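Long-range contacts in uracil-dna glycosylase (Deinococcus radiodurans, PDB 4UQM), which belongs to the uracil-DNA glycosylase superfamily, a group of single-domain alpha/beta DNA-binding enzymes, and is here in complex with DNA: residues A[57-62]-A[90-95]; A[82-87]-A[140-145]. The protein carries 1 engineered substitution. One frame throughout, in Å; residues are numbered along the deposited sequence.

Contact 1: A[57-62]-A[90-95]; sequences YPPAPD and QAHGLS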
loop_
_atom_site.group_PDB
_atom_site.type_symbol
_atom_site.label_atom_id
_atom_site.label_comp_id
_atom_site.label_asym_id
_atom_site.label_seq_id
_atom_site.Cartn_x
_atom_site.Cartn_y
_atom_site.Cartn_z
ATOM N N TYR A 57 -15.394 -2.212 -0.985
ATOM C CA TYR A 57 -14.535 -1.343 -0.235
ATOM C C TYR A 57 -13.197 -1.170 -0.963
ATOM O O TYR A 57 -12.773 -2.030 -1.718
ATOM C CB TYR A 57 -14.267 -1.949 1.142
ATOM C CG TYR A 57 -15.499 -2.149 1.991
ATOM C CD1 TYR A 57 -16.418 -1.139 2.228
ATOM C CD2 TYR A 57 -15.760 -3.399 2.550
ATOM C CE1 TYR A 57 -17.524 -1.361 3.040
ATOM C CE2 TYR A 57 -16.844 -3.614 3.371
ATOM C CZ TYR A 57 -17.732 -2.603 3.603
ATOM O OH TYR A 57 -18.843 -2.821 4.401
ATOM N N PRO A 58 -12.514 -0.029 -0.741
ATOM C CA PRO A 58 -13.018 1.148 -0.050
ATOM C C PRO A 58 -14.047 1.876 -0.931
ATOM O O PRO A 58 -14.279 1.490 -2.060
ATOM C CB PRO A 58 -11.763 2.018 0.063
ATOM C CG PRO A 58 -11.011 1.687 -1.209
ATOM C CD PRO A 58 -11.224 0.200 -1.374
ATOM N N PRO A 59 -14.652 2.927 -0.400
ATOM C CA PRO A 59 -15.524 3.773 -1.240
ATOM C C PRO A 59 -14.790 4.225 -2.497
ATOM O O PRO A 59 -13.546 4.452 -2.489
ATOM C CB PRO A 59 -15.846 4.956 -0.324
ATOM C CG PRO A 59 -15.740 4.360 1.081
ATOM C CD PRO A 59 -14.582 3.444 0.974
ATOM N N ALA A 60 -15.533 4.337 -3.604
ATOM C CA ALA A 60 -14.889 4.636 -4.878
ATOM C C ALA A 60 -14.029 5.928 -4.841
ATOM O O ALA A 60 -12.945 5.924 -5.414
ATOM C CB ALA A 60 -15.913 4.696 -6.004
ATOM N N PRO A 61 -14.478 6.999 -4.145
ATOM C CA PRO A 61 -13.616 8.184 -4.097
ATOM C C PRO A 61 -12.266 7.981 -3.450
ATOM O O PRO A 61 -11.417 8.856 -3.570
ATOM C CB PRO A 61 -14.470 9.191 -3.314
ATOM C CG PRO A 61 -15.904 8.736 -3.582
ATOM C CD PRO A 61 -15.789 7.259 -3.488
ATOM N N ASP A 62 -12.098 6.872 -2.707
ATOM C CA ASP A 62 -10.899 6.664 -1.935
ATOM C C ASP A 62 -9.939 5.655 -2.573
ATOM O O ASP A 62 -8.797 5.484 -2.099
ATOM C CB ASP A 62 -11.262 6.123 -0.538
ATOM C CG ASP A 62 -12.058 7.070 0.245
ATOM O OD1 ASP A 62 -11.912 8.280 0.067
ATOM O OD2 ASP A 62 -12.885 6.623 1.066
ATOM N N GLN A 90 -13.527 0.565 7.279
ATOM C CA GLN A 90 -12.127 0.295 7.540
ATOM C C GLN A 90 -11.242 0.882 6.465
ATOM O O GLN A 90 -10.507 1.847 6.685
ATOM C CB GLN A 90 -11.893 -1.206 7.720
ATOM C CG GLN A 90 -12.570 -1.763 8.935
ATOM C CD GLN A 90 -12.283 -3.242 9.115
ATOM O OE1 GLN A 90 -12.374 -4.021 8.155
ATOM N NE2 GLN A 90 -11.898 -3.638 10.309
ATOM N N ALA A 91 -11.271 0.272 5.279
ATOM C CA ALA A 91 -10.404 0.725 4.194
ATOM C C ALA A 91 -10.772 2.097 3.650
ATOM O O ALA A 91 -11.953 2.377 3.353
ATOM C CB ALA A 91 -10.361 -0.263 3.016
ATOM N N HIS A 92 -9.760 2.936 3.441
ATOM C CA HIS A 92 -9.957 4.216 2.719
ATOM C C HIS A 92 -8.789 4.546 1.807
ATOM O O HIS A 92 -8.578 5.728 1.464
ATOM C CB HIS A 92 -10.316 5.383 3.641
ATOM C CG HIS A 92 -11.606 5.168 4.335
ATOM N ND1 HIS A 92 -11.631 4.600 5.582
ATOM C CD2 HIS A 92 -12.894 5.312 3.951
ATOM C CE1 HIS A 92 -12.880 4.449 5.953
ATOM N NE2 HIS A 92 -13.663 4.884 4.998
ATOM N N GLY A 93 -8.171 3.520 1.242
ATOM C CA GLY A 93 -7.209 3.704 0.165
ATOM C C GLY A 93 -5.762 3.839 0.583
ATOM O O GLY A 93 -4.914 3.806 -0.251
ATOM N N LEU A 94 -5.457 3.946 1.871
ATOM C CA LEU A 94 -4.057 3.856 2.324
ATOM C C LEU A 94 -3.967 2.512 3.017
ATOM O O LEU A 94 -4.632 2.289 4.004
ATOM C CB LEU A 94 -3.708 4.953 3.353
ATOM C CG LEU A 94 -3.755 6.405 2.954
ATOM C CD1 LEU A 94 -3.260 7.238 4.125
ATOM C CD2 LEU A 94 -2.911 6.576 1.751
ATOM N N SER A 95 -3.173 1.599 2.443
ATOM C CA SER A 95 -3.148 0.250 2.967
ATOM C C SER A 95 -2.844 0.217 4.456
ATOM O O SER A 95 -1.952 0.914 4.956
ATOM C CB SER A 95 -2.215 -0.652 2.184
ATOM O OG SER A 95 -0.840 -0.297 2.310
#
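The imidazole of His92 is met at its edge, in the ring plane, by the carboxylate of Asp62, whose OD2 lies 3.2 Å from His92 CD2; Pro59 brings its CD obliquely to the same carbon. The two side chains run alongside, pointing the same way, each CG opposite its own carbonyl carbon (chi1 -63° in both); the ring and carboxylate planes are 73° apart. The loop that leaves strand 56-57 lies here against the loop that follows the GQDPYHG signature of family-1 uracil-DNA glycosylases. Asp62 OD2 stays 4.4 Å from His92 NE2, near enough that the acid may slightly favour a protonated ring. The other oxygen, OD1, is hydrogen-bonded by Asn65 ND2, which helps to hold the carboxylate in place.

Deeper in, Pro58, entered through a cis peptide bond, presses its CB against the backbone of Ala91, 3.3 Å from Ala91 O, and also packs on the methyl group there, CB to CB 4.0 Å. Without a side chain, and with a positive phi of 92°, Gly93 lets the chains come close at the far end, where its CA points a hydrogen at Asp62 O, 3.3 Å away.

Contact 2: A[82-87]-A[140-145]; sequences QDPYHG and LLNAVL. With nucleotides of chain B.
One direct hydrogen bond joins the two backbones: Val144 N donates to Gln82 O at 3.1 Å, bent to 145° at the hydrogen and tilted somewhat from the carbonyl plane. A water bridging the segments adds a second, mediated link. It accepts from Gln82 N and donates to both Asp83 O and Asn142 OD1, the last at 2.9 Å, so that the Asn142 amide is tied through one molecule to the backbone of Gln82 and Asp83. Within 82-87, Gln82 NE2 reaches Asp83 OD1 from above the carboxylate plane in a bond of 3.0 Å. Asp83 CG sits between its backbone N and carbonyl carbon (chi1 70°), which swings the carboxylate away from 140-145 and leaves OD2 to the backbone N of Asn153.

The segment 82-87 completes the GQDPYHG signature of family-1 uracil-DNA glycosylases. Both segments lie at the carboxyl ends of neighbouring strands, 77-81 and 138-142, of the four-stranded parallel sheet.

Weaker carbon contacts fill the remainder. Val144 O, buried without a conventional partner, receives a nearly straight CA-H...O approach from Asp83 CA (3.4 Å, 164° at the hydrogen) and also faces Pro84 CD. The Pro84 ring carries on along the same chain, its CG 3.5 Å from Leu145 O. Beside them Asp83 CB packs on Val144 CB, while the Asn142 side chain lies against the Asp83-Pro84 peptide, ND2 being 3.5 Å from Asp83 C.

The nucleic acid is met farther along the signature, where OP2 of DA8 of chain B lies at the edge of the His86 ring, in its plane, and takes the N-H of NE2 in a nearly straight bond of 2.7 Å.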
loop_
_atom_site.group_PDB
_atom_site.type_symbol
_atom_site.label_atom_id
_atom_site.label_comp_id
_atom_site.label_asym_id
_atom_site.label_seq_id
_atom_site.Cartn_x
_atom_site.Cartn_y
_atom_site.Cartn_z
ATOM N N GLN A 82 -1.942 -7.107 0.416
ATOM C CA GLN A 82 -2.724 -7.959 -0.453
ATOM C C GLN A 82 -3.894 -7.242 -1.128
ATOM O O GLN A 82 -3.967 -7.148 -2.373
ATOM C CB GLN A 82 -3.172 -9.189 0.366
ATOM C CG GLN A 82 -4.087 -10.140 -0.411
ATOM C CD GLN A 82 -4.555 -11.296 0.417
ATOM O OE1 GLN A 82 -3.791 -12.236 0.663
ATOM N NE2 GLN A 82 -5.813 -11.261 0.821
ATOM N N ASP A 83 -4.826 -6.797 -0.306
ATOM C CA ASP A 83 -6.037 -6.147 -0.785
ATOM C C ASP A 83 -6.615 -5.388 0.391
ATOM O O ASP A 83 -6.140 -5.513 1.535
ATOM C CB ASP A 83 -7.036 -7.161 -1.434
ATOM C CG ASP A 83 -7.704 -8.108 -0.464
ATOM O OD1 ASP A 83 -7.110 -8.609 0.494
ATOM O OD2 ASP A 83 -8.934 -8.364 -0.662
ATOM N N PRO A 84 -7.587 -4.511 0.164
ATOM C CA PRO A 84 -8.032 -3.645 1.246
ATOM C C PRO A 84 -8.727 -4.382 2.360
ATOM O O PRO A 84 -9.299 -5.488 2.171
ATOM C CB PRO A 84 -9.010 -2.683 0.572
ATOM C CG PRO A 84 -8.646 -2.718 -0.868
ATOM C CD PRO A 84 -8.218 -4.150 -1.108
ATOM N N TYR A 85 -8.796 -3.778 3.540
ATOM C CA TYR A 85 -9.638 -4.335 4.596
ATOM C C TYR A 85 -11.089 -4.477 4.048
ATOM O O TYR A 85 -11.561 -3.624 3.265
ATOM C CB TYR A 85 -9.790 -3.367 5.770
ATOM C CG TYR A 85 -8.571 -3.167 6.615
ATOM C CD1 TYR A 85 -7.953 -4.226 7.277
ATOM C CD2 TYR A 85 -8.018 -1.884 6.749
ATOM C CE1 TYR A 85 -6.829 -4.006 8.090
ATOM C CE2 TYR A 85 -6.953 -1.656 7.590
ATOM C CZ TYR A 85 -6.339 -2.732 8.228
ATOM O OH TYR A 85 -5.213 -2.584 9.058
ATOM N N HIS A 86 -11.796 -5.501 4.490
ATOM C CA HIS A 86 -13.056 -5.892 3.873
ATOM C C HIS A 86 -14.222 -5.793 4.816
ATOM O O HIS A 86 -15.325 -6.333 4.533
ATOM C CB HIS A 86 -12.958 -7.290 3.246
ATOM C CG HIS A 86 -12.658 -8.393 4.205
ATOM N ND1 HIS A 86 -11.461 -9.056 4.154
ATOM C CD2 HIS A 86 -13.305 -8.854 5.301
ATOM C CE1 HIS A 86 -11.401 -9.928 5.143
ATOM N NE2 HIS A 86 -12.500 -9.830 5.864
ATOM N N GLY A 87 -14.058 -5.041 5.902
ATOM C CA GLY A 87 -15.176 -4.752 6.812
ATOM C C GLY A 87 -15.633 -3.288 6.735
ATOM O O GLY A 87 -14.942 -2.413 6.167
ATOM N N LEU A 140 1.473 3.601 0.610
ATOM C CA LEU A 140 0.737 2.525 1.261
ATOM C C LEU A 140 -0.209 1.836 0.281
ATOM O O LEU A 140 -1.382 2.177 0.168
ATOM C CB LEU A 140 0.025 3.102 2.498
ATOM C CG LEU A 140 0.970 3.617 3.601
ATOM C CD1 LEU A 140 0.181 4.453 4.575
ATOM C CD2 LEU A 140 1.539 2.429 4.308
ATOM N N LEU A 141 0.334 0.872 -0.422
ATOM C CA LEU A 141 -0.330 0.222 -1.562
ATOM C C LEU A 141 -0.826 -1.170 -1.170
ATOM O O LEU A 141 -0.338 -1.778 -0.250
ATOM C CB LEU A 141 0.624 0.144 -2.759
ATOM C CG LEU A 141 0.077 0.117 -4.191
ATOM C CD1 LEU A 141 -0.771 1.364 -4.470
ATOM C CD2 LEU A 141 1.210 -0.044 -5.218
ATOM N N ASN A 142 -1.790 -1.666 -1.941
ATOM C CA ASN A 142 -2.125 -3.110 -1.960
ATOM C C ASN A 142 -2.052 -3.602 -3.391
ATOM O O ASN A 142 -2.213 -2.806 -4.326
ATOM C CB ASN A 142 -3.556 -3.306 -1.449
ATOM C CG ASN A 142 -3.690 -3.230 0.067
ATOM O OD1 ASN A 142 -2.978 -3.910 0.790
ATOM N ND2 ASN A 142 -4.682 -2.457 0.563
ATOM N N ALA A 143 -1.805 -4.909 -3.554
ATOM C CA ALA A 143 -1.739 -5.468 -4.867
ATOM C C ALA A 143 -3.037 -5.328 -5.657
ATOM O O ALA A 143 -3.000 -5.213 -6.916
ATOM C CB ALA A 143 -1.293 -6.924 -4.808
ATOM N N VAL A 144 -4.143 -5.428 -4.926
ATOM C CA VAL A 144 -5.494 -5.310 -5.456
ATOM C C VAL A 144 -6.121 -4.174 -4.682
ATOM O O VAL A 144 -5.950 -4.097 -3.451
ATOM C CB VAL A 144 -6.252 -6.670 -5.261
ATOM C CG1 VAL A 144 -7.760 -6.555 -5.324
ATOM C CG2 VAL A 144 -5.678 -7.705 -6.227
ATOM N N LEU A 145 -6.854 -3.264 -5.369
ATOM C CA LEU A 145 -7.277 -2.009 -4.734
ATOM C C LEU A 145 -8.733 -1.899 -4.356
ATOM O O LEU A 145 -9.184 -0.865 -3.806
ATOM C CB LEU A 145 -6.855 -0.831 -5.619
ATOM C CG LEU A 145 -5.325 -0.661 -5.790
ATOM C CD1 LEU A 145 -5.099 0.604 -6.582
ATOM C CD2 LEU A 145 -4.598 -0.486 -4.453
ATOM P P DA B 8 -13.790 -10.563 9.343
ATOM O OP1 DA B 8 -15.014 -9.806 9.708
ATOM O OP2 DA B 8 -13.546 -11.100 7.974
ATOM O "O5'" DA B 8 -12.464 -9.912 9.942
ATOM C "C5'" DA B 8 -11.222 -10.395 9.439
ATOM C "C4'" DA B 8 -10.094 -10.068 10.388
ATOM O "O4'" DA B 8 -10.080 -11.006 11.489
ATOM C "C3'" DA B 8 -8.734 -10.186 9.712
ATOM O "O3'" DA B 8 -7.826 -9.203 10.188
ATOM C "C2'" DA B 8 -8.232 -11.554 10.112
ATOM C "C1'" DA B 8 -8.915 -11.815 11.445
ATOM N N9 DA B 8 -9.317 -13.212 11.612
ATOM C C8 DA B 8 -9.118 -14.000 12.719
ATOM N N7 DA B 8 -9.533 -15.234 12.569
ATOM C C5 DA B 8 -10.020 -15.269 11.271
ATOM C C6 DA B 8 -10.579 -16.302 10.497
ATOM N N6 DA B 8 -10.775 -17.545 10.952
ATOM N N1 DA B 8 -10.970 -16.006 9.237
ATOM C C2 DA B 8 -10.759 -14.764 8.777
ATOM N N3 DA B 8 -10.234 -13.713 9.405
ATOM C C4 DA B 8 -9.877 -14.035 10.662
HETATM O O HOH W 1 -3.428 -6.079 2.682
#

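Overall arrangement
The segments alternate along the chain, 57-62, 82-87, 90-95 and 140-145, so the two contacts interlock, with centres about 8 Å apart. Segment 90-95 returns to the strand of contact 2: Ser95 N lies 3.0 Å from Leu140 O, probably as a hydrogen bond. Segment 57-62 touches both partners of contact 2, Pro58 CD packing 3.3 Å from Leu145 O and Tyr57 CE2 coming equally near His86 O. Their relation to DNA differs. Segment 82-87 of contact 2 reaches a phosphate of chain B through His86, and a glycerol, probably from the crystallisation liquor, is hydrogen-bonded to Gln82 OE1, whereas the nearest atom of contact 1 is about 6 Å from the nucleic acid.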